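Local coordinates for protein glutathione S-transferase (Gordonia bronchialis, PDB 4PTS) that probably catalyses glutathione-dependent transferase chemistry, in the manner of Omega-like glutathione transferases, at residues Ile51-Cys56 / Ile122-Val127. Numbering follows the deposited sequence.
Sequences IAARAC and ITVPAV
In the thioredoxin-like domain of this glutathione transferase, Ile51-Cys56, running off the end of strand 48-53, meets the cis-proline loop Ile122-Val127 beside the predicted nucleophile Cys56, a compact example of how the fold builds its glutathione site. Ile51 and Ala126 form an antiparallel hydrogen-bonded pair joining strands 48-53 and 126-129. Ile51 N gives its hydrogen to Ala126 O at 2.7 Å, almost in line with the carbonyl bond, while Ala126 N returns one to Ile51 O at 3.0 Å. Ile51 O also receives a CA-H...O contact from Pro125 CA at 3.2 Å.

The peptide before Pro125 is cis, and beyond the Ile51-Ala126 pair Val124 turns its side chain toward strand 48-53. Its CG1, anti to the carbonyl carbon (chi1 -74°), comes within 4.0 Å of Ile51 CG2, and the two side chains meet at a slant. The other branch, CG2, reaches 4.2 Å from Ala53 CB and 4.1 Å from Cys56 CB, so that it touches both residues. Trp89, predicted to bind glutathione, packs against both Val124 and Ala53, and helix 57-68 lies against Ala52 and Pro125.

Cys56 carries SG anti to its backbone N (chi1 174°), which brings the sulfur to 3.7 Å from Val124 O, a van der Waals approach. Two backbone bonds thus fix the register, and Val124 fills the apolar step between strand and cysteine. The sulfur sits beside the backbone preceding the cis-proline, an arrangement consistent with the glutathione site of this fold, where the residue before the cis-proline usually offers its backbone to the cysteinyl part of glutathione, a role Val124 may play here.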
ATOM      1  N   ILE B  51      -0.399   5.599 -31.061  1.00 18.04           N
ATOM      2  CA  ILE B  51       0.527   4.848 -30.209  1.00 17.54           C
ATOM      3  C   ILE B  51       0.239   5.058 -28.738  1.00 17.67           C
ATOM      4  O   ILE B  51       0.199   6.176 -28.264  1.00 19.07           O
ATOM      5  CB  ILE B  51       1.968   5.233 -30.479  1.00 17.26           C
ATOM      6  CG1 ILE B  51       2.308   4.970 -31.953  1.00 17.61           C
ATOM      7  CG2 ILE B  51       2.893   4.475 -29.530  1.00 17.09           C
ATOM      8  CD1 ILE B  51       2.128   3.520 -32.411  1.00 17.95           C
ATOM      9  N   ALA B  52       0.049   3.970 -28.010  1.00 17.86           N
ATOM     10  CA  ALA B  52      -0.310   4.040 -26.613  1.00 17.80           C
ATOM     11  C   ALA B  52       0.378   2.935 -25.830  1.00 18.49           C
ATOM     12  O   ALA B  52       1.186   2.173 -26.372  1.00 18.59           O
ATOM     13  CB  ALA B  52      -1.814   3.919 -26.492  1.00 17.81           C
ATOM     14  N   ALA B  53       0.085   2.879 -24.536  1.00 19.70           N
ATOM     15  CA  ALA B  53       0.548   1.801 -23.657  1.00 19.91           C
ATOM     16  C   ALA B  53      -0.542   1.536 -22.625  1.00 20.55           C
ATOM     17  O   ALA B  53      -1.180   2.457 -22.133  1.00 21.12           O
ATOM     18  CB  ALA B  53       1.855   2.189 -22.980  1.00 19.33           C
ATOM     19  N   ARG B  54      -0.748   0.279 -22.290  1.00 22.17           N
ATOM     20  CA  ARG B  54      -1.768  -0.073 -21.322  1.00 24.15           C
ATOM     21  C   ARG B  54      -1.454   0.497 -19.959  1.00 24.32           C
ATOM     22  O   ARG B  54      -2.369   0.679 -19.142  1.00 26.84           O
ATOM     23  CB  ARG B  54      -1.863  -1.583 -21.161  1.00 25.64           C
ATOM     24  CG  ARG B  54      -2.257  -2.340 -22.403  1.00 25.79           C
ATOM     25  CD  ARG B  54      -3.761  -2.518 -22.508  1.00 26.57           C
ATOM     26  NE  ARG B  54      -4.032  -3.397 -23.641  1.00 27.33           N
ATOM     27  CZ  ARG B  54      -5.194  -3.532 -24.256  1.00 26.26           C
ATOM     28  NH1 ARG B  54      -6.265  -2.861 -23.850  1.00 26.50           N
ATOM     29  NH2 ARG B  54      -5.267  -4.354 -25.295  1.00 26.25           N
ATOM     30  N   ALA B  55      -0.169   0.733 -19.704  1.00 23.28           N
ATOM     31  CA  ALA B  55       0.314   1.217 -18.397  1.00 24.00           C
ATOM     32  C   ALA B  55      -0.044   2.659 -18.053  1.00 22.56           C
ATOM     33  O   ALA B  55      -0.436   2.976 -16.932  1.00 20.96           O
ATOM     34  CB  ALA B  55       1.834   1.071 -18.341  1.00 25.20           C
ATOM     35  N   CYS B  56       0.154   3.534 -19.018  1.00 22.52           N
ATOM     36  CA  CYS B  56       0.070   4.958 -18.770  1.00 23.17           C
ATOM     37  C   CYS B  56      -1.400   5.392 -18.811  1.00 21.21           C
ATOM     38  O   CYS B  56      -2.108   5.060 -19.735  1.00 21.21           O
ATOM     39  CB  CYS B  56       0.947   5.713 -19.786  1.00 23.55           C
ATOM     40  SG  CYS B  56       0.814   7.513 -19.724  1.00 24.97           S
ATOM     41  N   ILE B 122       9.433  12.147 -24.423  1.00 34.67           N
ATOM     42  CA  ILE B 122       8.964  11.157 -25.406  1.00 33.90           C
ATOM     43  C   ILE B 122       7.793  10.323 -24.844  1.00 30.56           C
ATOM     44  O   ILE B 122       7.974   9.252 -24.266  1.00 27.26           O
ATOM     45  CB  ILE B 122      10.118  10.223 -25.816  1.00 36.07           C
ATOM     46  CG1 ILE B 122      11.357  11.026 -26.227  1.00 37.60           C
ATOM     47  CG2 ILE B 122       9.695   9.304 -26.955  1.00 37.28           C
ATOM     48  CD1 ILE B 122      11.242  11.757 -27.553  1.00 38.03           C
ATOM     49  N   THR B 123       6.581  10.793 -25.087  1.00 28.75           N
ATOM     50  CA  THR B 123       5.434  10.306 -24.327  1.00 28.21           C
ATOM     51  C   THR B 123       4.420   9.563 -25.165  1.00 26.42           C
ATOM     52  O   THR B 123       4.377   9.687 -26.387  1.00 25.39           O
ATOM     53  CB  THR B 123       4.649  11.414 -23.567  1.00 28.90           C
ATOM     54  OG1 THR B 123       3.586  11.948 -24.392  1.00 28.77           O
ATOM     55  CG2 THR B 123       5.589  12.513 -23.062  1.00 28.42           C
ATOM     56  N   VAL B 124       3.568   8.841 -24.447  1.00 25.43           N
ATOM     57  CA  VAL B 124       2.330   8.305 -24.982  1.00 24.04           C
ATOM     58  C   VAL B 124       1.144   8.916 -24.227  1.00 23.83           C
ATOM     59  O   VAL B 124       1.234   9.197 -23.030  1.00 23.76           O
ATOM     60  CB  VAL B 124       2.278   6.776 -24.888  1.00 23.60           C
ATOM     61  CG1 VAL B 124       3.205   6.175 -25.925  1.00 23.92           C
ATOM     62  CG2 VAL B 124       2.647   6.301 -23.495  1.00 23.44           C
ATOM     63  N   PRO B 125       0.012   9.103 -24.917  1.00 22.84           N
ATOM     64  CA  PRO B 125      -0.247   8.689 -26.280  1.00 22.20           C
ATOM     65  C   PRO B 125       0.374   9.640 -27.267  1.00 22.24           C
ATOM     66  O   PRO B 125       0.566  10.817 -26.960  1.00 21.66           O
ATOM     67  CB  PRO B 125      -1.766   8.779 -26.381  1.00 21.88           C
ATOM     68  CG  PRO B 125      -2.089   9.923 -25.499  1.00 21.72           C
ATOM     69  CD  PRO B 125      -1.123   9.844 -24.353  1.00 22.04           C
ATOM     70  N   ALA B 126       0.697   9.102 -28.438  1.00 22.38           N
ATOM     71  CA  ALA B 126       1.161   9.881 -29.562  1.00 23.21           C
ATOM     72  C   ALA B 126       0.412   9.392 -30.782  1.00 25.18           C
ATOM     73  O   ALA B 126       0.133   8.192 -30.911  1.00 26.30           O
ATOM     74  CB  ALA B 126       2.656   9.718 -29.758  1.00 22.32           C
ATOM     75  N   VAL B 127       0.085  10.319 -31.683  1.00 26.87           N
ATOM     76  CA  VAL B 127      -0.522   9.951 -32.952  1.00 26.66           C
ATOM     77  C   VAL B 127       0.483  10.203 -34.058  1.00 26.27           C
ATOM     78  O   VAL B 127       0.999  11.306 -34.220  1.00 24.43           O
ATOM     79  CB  VAL B 127      -1.823  10.710 -33.225  1.00 26.64           C
ATOM     80  CG1 VAL B 127      -2.420  10.208 -34.518  1.00 27.20           C
ATOM     81  CG2 VAL B 127      -2.818  10.497 -32.096  1.00 26.02           C
TER